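Local coordinates for protein Non-reducing end alpha-L-arabinofuranosidase BoGH43B (Bacteroides ovatus, PDB 5JOZ) that hydrolyses terminal non-reducing alpha-L-arabinofuranosyl residues from xyloglucan side chains, converting S units to X units in the breakdown of this polysaccharide by a gut bacterium, at residues E34-L39 with R327-S332; I204-S209 with D280-V285; G247-V252 with V275-D280; H331-L336 with S357-G362. One frame throughout, in Å; residues are numbered along the deposited sequence.

Contact 1 (E34-L39 with R327-S332); sequences EYFPGL and RNPAHS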
loop_
_atom_site.group_PDB
_atom_site.type_symbol
_atom_site.label_atom_id
_atom_site.label_comp_id
_atom_site.label_asym_id
_atom_site.label_seq_id
_atom_site.Cartn_x
_atom_site.Cartn_y
_atom_site.Cartn_z
ATOM N N GLU A 34 -5.257 -5.863 -4.027
ATOM C CA GLU A 34 -5.007 -6.925 -5.021
ATOM C C GLU A 34 -3.519 -7.209 -5.288
ATOM O O GLU A 34 -3.216 -8.077 -6.117
ATOM C CB GLU A 34 -5.712 -6.620 -6.361
ATOM C CG GLU A 34 -4.994 -5.623 -7.275
ATOM C CD GLU A 34 -5.368 -4.171 -7.037
ATOM O OE1 GLU A 34 -5.861 -3.840 -5.924
ATOM O OE2 GLU A 34 -5.176 -3.358 -7.979
ATOM N N TYR A 35 -2.604 -6.482 -4.629
ATOM C CA TYR A 35 -1.172 -6.570 -4.964
ATOM C C TYR A 35 -0.422 -7.628 -4.177
ATOM O O TYR A 35 -0.682 -7.809 -2.984
ATOM C CB TYR A 35 -0.502 -5.212 -4.801
ATOM C CG TYR A 35 -0.970 -4.217 -5.836
ATOM C CD1 TYR A 35 -0.574 -4.327 -7.174
ATOM C CD2 TYR A 35 -1.807 -3.165 -5.486
ATOM C CE1 TYR A 35 -1.002 -3.414 -8.134
ATOM C CE2 TYR A 35 -2.229 -2.239 -6.431
ATOM C CZ TYR A 35 -1.834 -2.374 -7.757
ATOM O OH TYR A 35 -2.281 -1.458 -8.682
ATOM N N PHE A 36 0.508 -8.317 -4.859
ATOM C CA PHE A 36 1.295 -9.423 -4.287
ATOM C C PHE A 36 2.779 -9.123 -4.456
ATOM O O PHE A 36 3.170 -8.602 -5.494
ATOM C CB PHE A 36 0.965 -10.738 -5.003
ATOM C CG PHE A 36 1.647 -11.948 -4.418
ATOM C CD1 PHE A 36 1.052 -12.667 -3.391
ATOM C CD2 PHE A 36 2.875 -12.383 -4.905
ATOM C CE1 PHE A 36 1.678 -13.784 -2.856
ATOM C CE2 PHE A 36 3.506 -13.507 -4.379
ATOM C CZ PHE A 36 2.906 -14.209 -3.353
ATOM N N PRO A 37 3.623 -9.416 -3.475
ATOM C CA PRO A 37 3.252 -9.883 -2.143
ATOM C C PRO A 37 2.451 -8.854 -1.301
ATOM O O PRO A 37 2.466 -7.642 -1.566
ATOM C CB PRO A 37 4.598 -10.234 -1.515
ATOM C CG PRO A 37 5.614 -9.432 -2.253
ATOM C CD PRO A 37 5.080 -9.281 -3.642
ATOM N N GLY A 38 1.711 -9.369 -0.334
ATOM C CA GLY A 38 0.765 -8.560 0.433
ATOM C C GLY A 38 1.372 -8.152 1.748
ATOM O O GLY A 38 2.268 -8.837 2.255
ATOM N N LEU A 39 0.876 -7.034 2.287
ATOM C CA LEU A 39 1.247 -6.526 3.610
ATOM C C LEU A 39 2.749 -6.371 3.814
ATOM O O LEU A 39 3.362 -7.150 4.547
ATOM C CB LEU A 39 0.645 -7.443 4.690
ATOM C CG LEU A 39 -0.834 -7.797 4.488
ATOM C CD1 LEU A 39 -1.384 -8.622 5.657
ATOM C CD2 LEU A 39 -1.641 -6.531 4.259
ATOM N N ARG A 327 -2.464 -9.788 -8.194
ATOM C CA ARG A 327 -2.996 -11.099 -7.741
ATOM C C ARG A 327 -1.885 -12.148 -7.668
ATOM O O ARG A 327 -0.744 -11.766 -7.440
ATOM C CB ARG A 327 -4.185 -11.518 -8.597
ATOM C CG ARG A 327 -5.230 -10.414 -8.675
ATOM C CD ARG A 327 -6.551 -10.885 -9.259
ATOM N NE ARG A 327 -7.447 -9.748 -9.456
ATOM C CZ ARG A 327 -7.326 -8.845 -10.431
ATOM N NH1 ARG A 327 -6.378 -8.960 -11.363
ATOM N NH2 ARG A 327 -8.180 -7.823 -10.498
ATOM N N ASN A 328 -2.184 -13.439 -7.844
ATOM C CA ASN A 328 -1.181 -14.502 -7.675
ATOM C C ASN A 328 -0.379 -14.804 -8.965
ATOM O O ASN A 328 -0.903 -15.425 -9.891
ATOM C CB ASN A 328 -1.860 -15.767 -7.169
ATOM C CG ASN A 328 -2.536 -15.551 -5.824
ATOM O OD1 ASN A 328 -3.767 -15.525 -5.720
ATOM N ND2 ASN A 328 -1.730 -15.357 -4.792
ATOM N N PRO A 329 0.897 -14.364 -9.028
ATOM C CA PRO A 329 1.651 -14.532 -10.259
ATOM C C PRO A 329 2.151 -15.964 -10.491
ATOM O O PRO A 329 2.717 -16.575 -9.592
ATOM C CB PRO A 329 2.839 -13.574 -10.060
ATOM C CG PRO A 329 3.073 -13.614 -8.597
ATOM C CD PRO A 329 1.689 -13.639 -8.014
ATOM N N ALA A 330 1.944 -16.487 -11.697
ATOM C CA ALA A 330 2.601 -17.738 -12.093
ATOM C C ALA A 330 4.054 -17.415 -12.450
ATOM O O ALA A 330 4.308 -16.575 -13.318
ATOM C CB ALA A 330 1.885 -18.380 -13.269
ATOM N N HIS A 331 5.004 -18.074 -11.786
ATOM C CA HIS A 331 6.422 -17.800 -12.012
ATOM C C HIS A 331 6.822 -18.091 -13.468
ATOM O O HIS A 331 7.859 -17.613 -13.912
ATOM C CB HIS A 331 7.323 -18.596 -11.045
ATOM C CG HIS A 331 8.653 -17.947 -10.759
ATOM N ND1 HIS A 331 9.392 -17.281 -11.716
ATOM C CD2 HIS A 331 9.378 -17.882 -9.616
ATOM C CE1 HIS A 331 10.507 -16.825 -11.173
ATOM N NE2 HIS A 331 10.522 -17.173 -9.900
ATOM N N SER A 332 6.016 -18.868 -14.197
ATOM C CA SER A 332 6.246 -19.090 -15.621
ATOM C C SER A 332 6.299 -17.812 -16.500
ATOM O O SER A 332 6.859 -17.871 -17.593
ATOM C CB SER A 332 5.213 -20.082 -16.201
ATOM O OG SER A 332 3.882 -19.645 -15.981
#

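Contact 2 (I204-S209 with D280-V285); sequences IQRSKS and DGWPKV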
loop_
_atom_site.group_PDB
_atom_site.type_symbol
_atom_site.label_atom_id
_atom_site.label_comp_id
_atom_site.label_asym_id
_atom_site.label_seq_id
_atom_site.Cartn_x
_atom_site.Cartn_y
_atom_site.Cartn_z
ATOM N N ILE A 204 -11.482 8.546 20.385
ATOM C CA ILE A 204 -11.148 7.581 21.444
ATOM C C ILE A 204 -12.193 7.552 22.564
ATOM O O ILE A 204 -12.943 8.505 22.756
ATOM C CB ILE A 204 -9.710 7.818 21.964
ATOM C CG1 ILE A 204 -9.173 6.581 22.710
ATOM C CG2 ILE A 204 -9.623 9.084 22.794
ATOM C CD1 ILE A 204 -7.680 6.624 22.978
ATOM N N GLN A 205 -12.259 6.417 23.254
ATOM C CA GLN A 205 -13.116 6.226 24.426
ATOM C C GLN A 205 -12.449 5.226 25.369
ATOM O O GLN A 205 -11.544 4.488 24.955
ATOM C CB GLN A 205 -14.497 5.720 23.996
ATOM C CG GLN A 205 -14.470 4.482 23.107
ATOM C CD GLN A 205 -15.837 4.136 22.551
ATOM O OE1 GLN A 205 -16.794 3.957 23.295
ATOM N NE2 GLN A 205 -15.932 4.041 21.231
ATOM N N ARG A 206 -12.885 5.197 26.626
ATOM C CA ARG A 206 -12.246 4.345 27.624
ATOM C C ARG A 206 -13.206 3.778 28.675
ATOM O O ARG A 206 -14.321 4.266 28.867
ATOM C CB ARG A 206 -11.094 5.096 28.299
ATOM C CG ARG A 206 -11.488 5.933 29.511
ATOM C CD ARG A 206 -10.390 6.908 29.892
ATOM N NE ARG A 206 -10.801 7.814 30.952
ATOM C CZ ARG A 206 -10.057 8.802 31.456
ATOM N NH1 ARG A 206 -8.824 9.047 31.003
ATOM N NH2 ARG A 206 -10.557 9.565 32.427
ATOM N N SER A 207 -12.733 2.738 29.355
ATOM C CA SER A 207 -13.488 2.086 30.415
ATOM C C SER A 207 -12.541 1.534 31.483
ATOM O O SER A 207 -11.380 1.261 31.207
ATOM C CB SER A 207 -14.326 0.972 29.803
ATOM O OG SER A 207 -14.918 0.156 30.796
ATOM N N LYS A 208 -13.045 1.388 32.703
ATOM C CA LYS A 208 -12.327 0.671 33.765
ATOM C C LYS A 208 -12.210 -0.825 33.425
ATOM O O LYS A 208 -11.244 -1.482 33.836
ATOM C CB LYS A 208 -13.017 0.863 35.130
ATOM N N SER A 209 -13.178 -1.341 32.662
ATOM C CA SER A 209 -13.213 -2.746 32.260
ATOM C C SER A 209 -13.129 -2.923 30.730
ATOM O O SER A 209 -13.677 -2.112 29.988
ATOM C CB SER A 209 -14.505 -3.386 32.792
ATOM O OG SER A 209 -14.846 -4.555 32.069
ATOM N N ASP A 280 -6.272 14.536 32.707
ATOM C CA ASP A 280 -7.295 13.525 32.984
ATOM C C ASP A 280 -7.045 12.172 32.284
ATOM O O ASP A 280 -7.851 11.255 32.415
ATOM C CB ASP A 280 -8.684 14.066 32.609
ATOM C CG ASP A 280 -9.052 15.349 33.375
ATOM O OD1 ASP A 280 -8.711 15.469 34.576
ATOM O OD2 ASP A 280 -9.698 16.239 32.776
ATOM N N GLY A 281 -5.934 12.040 31.562
ATOM C CA GLY A 281 -5.601 10.790 30.872
ATOM C C GLY A 281 -6.242 10.630 29.499
ATOM O O GLY A 281 -6.610 9.526 29.127
ATOM N N TRP A 282 -6.336 11.725 28.738
ATOM C CA TRP A 282 -6.892 11.700 27.384
ATOM C C TRP A 282 -5.855 12.176 26.364
ATOM O O TRP A 282 -5.226 13.221 26.557
ATOM C CB TRP A 282 -8.149 12.571 27.295
ATOM C CG TRP A 282 -9.317 12.061 28.088
ATOM C CD1 TRP A 282 -9.821 12.605 29.232
ATOM C CD2 TRP A 282 -10.132 10.917 27.799
ATOM N NE1 TRP A 282 -10.882 11.870 29.682
ATOM C CE2 TRP A 282 -11.108 10.833 28.818
ATOM C CE3 TRP A 282 -10.128 9.944 26.787
ATOM C CZ2 TRP A 282 -12.081 9.822 28.849
ATOM C CZ3 TRP A 282 -11.091 8.940 26.813
ATOM C CH2 TRP A 282 -12.062 8.892 27.837
ATOM N N PRO A 283 -5.671 11.416 25.266
ATOM C CA PRO A 283 -4.624 11.742 24.302
ATOM C C PRO A 283 -5.084 12.700 23.195
ATOM O O PRO A 283 -6.251 12.687 22.802
ATOM C CB PRO A 283 -4.302 10.380 23.706
ATOM C CG PRO A 283 -5.636 9.710 23.660
ATOM C CD PRO A 283 -6.440 10.246 24.816
ATOM N N LYS A 284 -4.168 13.526 22.704
ATOM C CA LYS A 284 -4.435 14.343 21.527
ATOM C C LYS A 284 -3.138 14.725 20.814
ATOM O O LYS A 284 -2.108 14.933 21.452
ATOM C CB LYS A 284 -5.213 15.605 21.915
ATOM C CG LYS A 284 -5.855 16.340 20.739
ATOM C CD LYS A 284 -6.515 17.644 21.174
ATOM C CE LYS A 284 -7.376 18.267 20.072
ATOM N NZ LYS A 284 -8.712 17.635 19.876
ATOM N N VAL A 285 -3.197 14.824 19.490
ATOM C CA VAL A 285 -2.079 15.357 18.710
ATOM C C VAL A 285 -2.177 16.875 18.735
ATOM O O VAL A 285 -3.130 17.423 18.204
ATOM C CB VAL A 285 -2.119 14.833 17.256
ATOM C CG1 VAL A 285 -1.095 15.551 16.378
ATOM C CG2 VAL A 285 -1.908 13.322 17.244
#

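Contact 3 (G247-V252 with V275-D280); sequences GSWWAV and VTWDAD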
loop_
_atom_site.group_PDB
_atom_site.type_symbol
_atom_site.label_atom_id
_atom_site.label_comp_id
_atom_site.label_asym_id
_atom_site.label_seq_id
_atom_site.Cartn_x
_atom_site.Cartn_y
_atom_site.Cartn_z
ATOM N N GLY A 247 8.928 6.706 27.614
ATOM C CA GLY A 247 7.546 6.923 28.039
ATOM C C GLY A 247 6.647 7.754 27.123
ATOM O O GLY A 247 5.431 7.733 27.299
ATOM N N SER A 248 7.219 8.457 26.144
ATOM C CA SER A 248 6.452 9.308 25.237
ATOM C C SER A 248 5.724 8.494 24.160
ATOM O O SER A 248 6.071 7.341 23.868
ATOM C CB SER A 248 7.348 10.384 24.590
ATOM O OG SER A 248 8.294 9.812 23.693
ATOM N N TRP A 249 4.720 9.125 23.567
ATOM C CA TRP A 249 3.791 8.465 22.652
ATOM C C TRP A 249 3.794 9.125 21.260
ATOM O O TRP A 249 3.827 10.368 21.126
ATOM C CB TRP A 249 2.380 8.491 23.242
ATOM C CG TRP A 249 2.192 7.585 24.426
ATOM C CD1 TRP A 249 2.545 7.840 25.728
ATOM C CD2 TRP A 249 1.582 6.289 24.424
ATOM N NE1 TRP A 249 2.190 6.778 26.528
ATOM C CE2 TRP A 249 1.595 5.817 25.753
ATOM C CE3 TRP A 249 1.033 5.478 23.424
ATOM C CZ2 TRP A 249 1.096 4.559 26.106
ATOM C CZ3 TRP A 249 0.536 4.232 23.777
ATOM C CH2 TRP A 249 0.577 3.782 25.108
ATOM N N TRP A 250 3.780 8.259 20.249
ATOM C CA TRP A 250 3.654 8.621 18.852
ATOM C C TRP A 250 2.509 7.835 18.225
ATOM O O TRP A 250 2.146 6.737 18.695
ATOM C CB TRP A 250 4.978 8.372 18.124
ATOM C CG TRP A 250 6.011 9.356 18.563
ATOM C CD1 TRP A 250 6.797 9.286 19.681
ATOM C CD2 TRP A 250 6.322 10.595 17.933
ATOM N NE1 TRP A 250 7.604 10.401 19.764
ATOM C CE2 TRP A 250 7.331 11.218 18.702
ATOM C CE3 TRP A 250 5.866 11.230 16.776
ATOM C CZ2 TRP A 250 7.869 12.452 18.360
ATOM C CZ3 TRP A 250 6.414 12.448 16.429
ATOM C CH2 TRP A 250 7.402 13.049 17.218
ATOM N N ALA A 251 1.915 8.432 17.196
ATOM C CA ALA A 251 0.869 7.817 16.405
ATOM C C ALA A 251 1.326 7.732 14.960
ATOM O O ALA A 251 1.930 8.670 14.441
ATOM C CB ALA A 251 -0.406 8.633 16.496
ATOM N N VAL A 252 1.056 6.603 14.315
ATOM C CA VAL A 252 1.076 6.563 12.858
ATOM C C VAL A 252 -0.374 6.553 12.404
ATOM O O VAL A 252 -1.247 6.098 13.135
ATOM C CB VAL A 252 1.884 5.386 12.277
ATOM C CG1 VAL A 252 3.346 5.538 12.661
ATOM C CG2 VAL A 252 1.311 4.028 12.723
ATOM N N VAL A 275 1.795 12.347 20.194
ATOM C CA VAL A 275 0.552 12.270 20.952
ATOM C C VAL A 275 0.845 12.728 22.375
ATOM O O VAL A 275 1.776 12.247 23.006
ATOM C CB VAL A 275 0.019 10.818 20.969
ATOM C CG1 VAL A 275 -1.214 10.683 21.862
ATOM C CG2 VAL A 275 -0.290 10.366 19.554
ATOM N N THR A 276 0.037 13.648 22.875
ATOM C CA THR A 276 0.189 14.184 24.227
ATOM C C THR A 276 -1.019 13.816 25.072
ATOM O O THR A 276 -2.132 13.955 24.619
ATOM C CB THR A 276 0.295 15.702 24.153
ATOM O OG1 THR A 276 1.266 16.032 23.155
ATOM C CG2 THR A 276 0.700 16.294 25.511
ATOM N N TRP A 277 -0.785 13.346 26.291
ATOM C CA TRP A 277 -1.859 13.018 27.234
ATOM C C TRP A 277 -2.114 14.188 28.159
ATOM O O TRP A 277 -1.174 14.730 28.730
ATOM C CB TRP A 277 -1.476 11.795 28.058
ATOM C CG TRP A 277 -1.323 10.592 27.204
ATOM C CD1 TRP A 277 -0.221 10.224 26.515
ATOM C CD2 TRP A 277 -2.326 9.616 26.913
ATOM N NE1 TRP A 277 -0.460 9.063 25.835
ATOM C CE2 TRP A 277 -1.744 8.670 26.050
ATOM C CE3 TRP A 277 -3.654 9.443 27.306
ATOM C CZ2 TRP A 277 -2.438 7.560 25.573
ATOM C CZ3 TRP A 277 -4.351 8.342 26.830
ATOM C CH2 TRP A 277 -3.741 7.414 25.967
ATOM N N ASP A 278 -3.378 14.590 28.291
ATOM C CA ASP A 278 -3.748 15.673 29.205
ATOM C C ASP A 278 -3.867 15.142 30.643
ATOM O O ASP A 278 -3.727 13.936 30.892
ATOM C CB ASP A 278 -5.015 16.410 28.735
ATOM C CG ASP A 278 -6.311 15.627 28.955
ATOM O OD1 ASP A 278 -6.311 14.512 29.513
ATOM O OD2 ASP A 278 -7.366 16.153 28.551
ATOM N N ALA A 279 -4.141 16.051 31.572
ATOM C CA ALA A 279 -4.158 15.746 33.006
ATOM C C ALA A 279 -5.159 14.657 33.428
ATOM O O ALA A 279 -4.902 13.937 34.390
ATOM C CB ALA A 279 -4.383 17.029 33.806
ATOM N N ASP A 280 -6.272 14.536 32.707
ATOM C CA ASP A 280 -7.295 13.525 32.984
ATOM C C ASP A 280 -7.045 12.172 32.284
ATOM O O ASP A 280 -7.851 11.255 32.415
ATOM C CB ASP A 280 -8.684 14.066 32.609
ATOM C CG ASP A 280 -9.052 15.349 33.375
ATOM O OD1 ASP A 280 -8.711 15.469 34.576
ATOM O OD2 ASP A 280 -9.698 16.239 32.776
HETATM O O HOH W 1 3.789 11.513 24.793
#

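Contact 4 (H331-L336 with S357-G362); sequences HSFWSL and SPSFIG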
loop_
_atom_site.group_PDB
_atom_site.type_symbol
_atom_site.label_atom_id
_atom_site.label_comp_id
_atom_site.label_asym_id
_atom_site.label_seq_id
_atom_site.Cartn_x
_atom_site.Cartn_y
_atom_site.Cartn_z
ATOM N N HIS A 331 5.004 -18.074 -11.786
ATOM C CA HIS A 331 6.422 -17.800 -12.012
ATOM C C HIS A 331 6.822 -18.091 -13.468
ATOM O O HIS A 331 7.859 -17.613 -13.912
ATOM C CB HIS A 331 7.323 -18.596 -11.045
ATOM C CG HIS A 331 8.653 -17.947 -10.759
ATOM N ND1 HIS A 331 9.392 -17.281 -11.716
ATOM C CD2 HIS A 331 9.378 -17.882 -9.616
ATOM C CE1 HIS A 331 10.507 -16.825 -11.173
ATOM N NE2 HIS A 331 10.522 -17.173 -9.900
ATOM N N SER A 332 6.016 -18.868 -14.197
ATOM C CA SER A 332 6.246 -19.090 -15.621
ATOM C C SER A 332 6.299 -17.812 -16.500
ATOM O O SER A 332 6.859 -17.871 -17.593
ATOM C CB SER A 332 5.213 -20.082 -16.201
ATOM O OG SER A 332 3.882 -19.645 -15.981
ATOM N N PHE A 333 5.719 -16.688 -16.073
ATOM C CA PHE A 333 5.799 -15.469 -16.920
ATOM C C PHE A 333 7.022 -14.561 -16.697
ATOM O O PHE A 333 7.224 -13.639 -17.485
ATOM C CB PHE A 333 4.473 -14.677 -16.985
ATOM C CG PHE A 333 4.147 -13.837 -15.761
ATOM C CD1 PHE A 333 4.883 -12.696 -15.438
ATOM C CD2 PHE A 333 3.030 -14.140 -14.981
ATOM C CE1 PHE A 333 4.555 -11.926 -14.335
ATOM C CE2 PHE A 333 2.694 -13.359 -13.884
ATOM C CZ PHE A 333 3.454 -12.254 -13.561
ATOM N N TRP A 334 7.818 -14.811 -15.653
ATOM C CA TRP A 334 9.006 -13.993 -15.365
ATOM C C TRP A 334 10.208 -14.794 -14.875
ATOM O O TRP A 334 10.072 -15.753 -14.121
ATOM C CB TRP A 334 8.697 -12.878 -14.353
ATOM C CG TRP A 334 8.427 -13.347 -12.960
ATOM C CD1 TRP A 334 7.258 -13.880 -12.492
ATOM C CD2 TRP A 334 9.331 -13.345 -11.856
ATOM N NE1 TRP A 334 7.379 -14.208 -11.169
ATOM C CE2 TRP A 334 8.639 -13.887 -10.749
ATOM C CE3 TRP A 334 10.657 -12.942 -11.690
ATOM C CZ2 TRP A 334 9.226 -14.016 -9.484
ATOM C CZ3 TRP A 334 11.244 -13.081 -10.443
ATOM C CH2 TRP A 334 10.528 -13.616 -9.352
ATOM N N SER A 335 11.389 -14.358 -15.291
ATOM C CA SER A 335 12.639 -14.966 -14.864
ATOM C C SER A 335 13.732 -13.932 -14.783
ATOM O O SER A 335 13.849 -13.065 -15.660
ATOM C CB SER A 335 13.082 -16.049 -15.854
ATOM O OG SER A 335 14.260 -16.696 -15.393
ATOM N N LEU A 336 14.526 -14.053 -13.723
ATOM C CA LEU A 336 15.844 -13.424 -13.608
ATOM C C LEU A 336 16.985 -14.424 -13.889
ATOM O O LEU A 336 18.161 -14.046 -13.844
ATOM C CB LEU A 336 16.002 -12.833 -12.204
ATOM C CG LEU A 336 15.099 -11.639 -11.864
ATOM C CD1 LEU A 336 14.963 -11.490 -10.349
ATOM C CD2 LEU A 336 15.627 -10.356 -12.490
ATOM N N SER A 357 -3.817 -12.882 -12.985
ATOM C CA SER A 357 -2.513 -12.230 -12.893
ATOM C C SER A 357 -1.865 -12.015 -14.261
ATOM O O SER A 357 -1.241 -12.939 -14.808
ATOM C CB SER A 357 -1.593 -13.035 -11.985
ATOM O OG SER A 357 -0.420 -12.307 -11.682
ATOM N N PRO A 358 -1.985 -10.783 -14.812
ATOM C CA PRO A 358 -1.258 -10.446 -16.029
ATOM C C PRO A 358 0.248 -10.327 -15.784
ATOM O O PRO A 358 0.669 -10.096 -14.654
ATOM C CB PRO A 358 -1.845 -9.091 -16.431
ATOM C CG PRO A 358 -2.409 -8.511 -15.192
ATOM C CD PRO A 358 -2.662 -9.612 -14.223
ATOM N N SER A 359 1.045 -10.491 -16.835
ATOM C CA SER A 359 2.496 -10.336 -16.741
ATOM C C SER A 359 2.880 -8.847 -16.515
ATOM O O SER A 359 3.284 -8.121 -17.430
ATOM C CB SER A 359 3.177 -10.921 -17.984
ATOM O OG SER A 359 2.696 -12.234 -18.256
ATOM N N PHE A 360 2.726 -8.424 -15.269
ATOM C CA PHE A 360 2.956 -7.054 -14.837
ATOM C C PHE A 360 3.817 -7.131 -13.590
ATOM O O PHE A 360 3.562 -7.962 -12.716
ATOM C CB PHE A 360 1.620 -6.368 -14.510
ATOM C CG PHE A 360 1.764 -5.015 -13.851
ATOM C CD1 PHE A 360 1.931 -4.903 -12.468
ATOM C CD2 PHE A 360 1.700 -3.855 -14.605
ATOM C CE1 PHE A 360 2.053 -3.671 -11.867
ATOM C CE2 PHE A 360 1.822 -2.613 -14.011
ATOM C CZ PHE A 360 2.000 -2.522 -12.641
ATOM N N ILE A 361 4.840 -6.287 -13.529
ATOM C CA ILE A 361 5.693 -6.155 -12.350
ATOM C C ILE A 361 5.956 -4.666 -12.164
ATOM O O ILE A 361 6.553 -4.007 -13.027
ATOM C CB ILE A 361 7.025 -6.925 -12.492
ATOM C CG1 ILE A 361 6.742 -8.394 -12.876
ATOM C CG2 ILE A 361 7.839 -6.849 -11.192
ATOM C CD1 ILE A 361 7.939 -9.329 -12.867
ATOM N N GLY A 362 5.495 -4.129 -11.044
ATOM C CA GLY A 362 5.564 -2.692 -10.837
ATOM C C GLY A 362 5.870 -2.280 -9.426
ATOM O O GLY A 362 6.052 -3.114 -8.535
#

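Contact 1 (E34-L39 with R327-S332)
Arg327 N donates to Glu34 O across 2.8 Å, a fairly straight bond (156° at the hydrogen) that carries on the antiparallel pairing of the two-stranded sheet 35-36/325-326. The example shows how a small sheet can join two domains: one strand comes from the family 43 catalytic five-bladed beta-propeller, the other from the C-terminal concanavalin-like beta-sandwich. Beyond this bond the work passes to Phe36. With CG anti to the backbone N (chi1 -176°), its ring reaches toward segment 327-332 and crosses Pro329 at about a right angle, CD2 meeting Pro329 CD at 3.6 Å. The opposite ortho carbon, CD1, comes within 4.1 Å of Asn328 ND2, whose amide is held from the propeller by Asn63 O and Leu65 N. With an alanine at Phe36, Pro329 would probably lose its aromatic partner and a gap would open beside the Asn328 amide. Charged ends turn elsewhere: Glu34 forms a salt bridge with Arg392 of the sandwich, and Arg327 one with Asp395 while also binding Asp356 O and Cys68 O. At the root of the aromatic side chain, Phe36 CB sits 3.1 Å from Arg327 O.

Contact 2 (I204-S209 with D280-V285)
The guanidinium of Arg206 lies flat on the indole of Trp282, the planes 16° apart and the centres 3.9 Å apart, while its own edge faces the carbonyl of Asp280. On the indole, the arginine covers one face: CD sits above the six-membered ring, 3.7 Å from its centroid, and CZ forms an off-centre cation-pi contact with the same ring. At the indole edge, near its plane, the same strand supplies Gln205 CA, 4.1 Å from Trp282 CZ3, and Ile204 CG2, close to CE3. In the guanidinium plane, NH1 and NH2 both donate to one atom, Asp280 O, at 2.8 Å and 3.2 Å from Arg206 NH1 and NH2 respectively. This end-on grip, shorter and straighter from NH1 than from NH2, limits the rotation of the group and helps hold it nearly parallel to the indole; Tyr186 adds a second cation-pi partner. The chain is extended from CG to NE, which carries the charge along the ring to the turn. Further in, Ile204 CD1 and Pro283 CG meet tip to tip at 3.8 Å. The whole is a worked case of packing between adjacent blades of a beta-propeller: strand 201-207 belongs to one blade, and the residues facing it lead into strand 283-284, the outermost strand of the next.

Contact 3 (G247-V252 with V275-D280)
Trp277 presents its pyrrole edge to the face of Trp249, an edge-to-face pair in which Trp277 NE1 hangs 3.2 Å from Trp249 CD1. The two five-membered rings have centroids 4.4 Å apart and planes at 68°, so the nitrogen lies over the face of Trp249 near its rim. Strand position puts both residues on one side of the sheet; CG beside the backbone N (chi1 -71° in Trp249) then directs each ring toward its partner. Next to this pair Val275 CB rests 4.0 Å from Trp249 CB, and Val275 CG2 packs at 3.5 Å against Ala251 CB. The backbone between is only partly zipped: Val275 N donates to Trp249 O at 3.0 Å, whereas on the other side of the pair a water accepts from Trp249 N and donates to Val275 O, each at 2.8 Å. These are the two inner neighbours, 249-256 and 269-277, of a four-stranded antiparallel blade of the beta-propeller. The short segments run antiparallel but well off line, with 135° between their N-to-C directions, and the water spans the pair where they part. A leucine in place of Trp249 would probably leave the NE1 edge of Trp277 without the aromatic face it now meets. Farther out, Leu241 and Gln243, on the neighbouring edge strand 234-243, touch Trp249, and the backbones of Ala251 and Ala273 continue the pairing. Trp277 also packs on Pro283 of strand 283-284 and meets Tyr188 edge-to-face, a residue of the adjoining blade.

Contact 4 (H331-L336 with S357-G362)
A phenylalanine ring laid on an inverse gamma turn is the unusual element here: Ser359, the centre of that turn, sets its CA over the face of Phe333, 3.6 Å from the ring centroid and 16° off the normal. The turn, with its weak bond from Phe360 N to Pro358 O, has Ser359 at its centre, and the ring lies against that residue. Phe333 gets there because its CG stands between the backbone N and the carbonyl carbon (chi1 77°), which turns the ring toward segment 357-362. Ser359 CB covers the same face, and Ser359 OG comes to 3.3 Å from Phe333 CB. At the edge of the ring lie Ser357 OG, 4.0 Å from Phe333 CE2, and Ile361 CG1, 4.4 Å from Phe333 CE1. Trp334, next after Phe333, meets Ile361 through CB, 3.9 Å from Ile361 CD1, the two side chains crossing at about a right angle; the indole meanwhile stacks on His331, whose CE1 lies over its centre. The contact joins the two sheets of the concanavalin-like beta-sandwich: strand 334-335 pairs into one, strand 359-364 into the other, and Leu345 and Phe325 pack around Phe333 and Ile361 between them. Both serine hydroxyls that border the ring have partners elsewhere, Ser359 OG with Lys346 O and Ser357 OG with Ile326 O. The chemistry therefore implies that cohesion between these two segments rests on CH-pi and apolar contact, while polar groups buried beside the aromatic ring are satisfied by the surrounding backbone.

How the contacts relate
From the N terminus, contact 1 opens first, at 34-39 in the propeller, and closes only at 327-332 in the sandwich, a loop long enough to enclose most of the catalytic domain. Within that span contact 2 opens at 204-209 and contact 3 at 247-252; contact 3 closes first, at 275-280, and contact 2 follows at 280-285, sharing Asp280. The order is thus 3 within 2 within 1, without crossing. Lys284 N and Thr276 O join their second segments, on neighbouring strands of one blade, while 204-209 belongs to the blade before. Contact 4 starts where contact 1 ends, sharing His331 and Ser332, so the interdomain join runs directly into the sandwich; contacts 4 and 3 have centres about 45 Å apart.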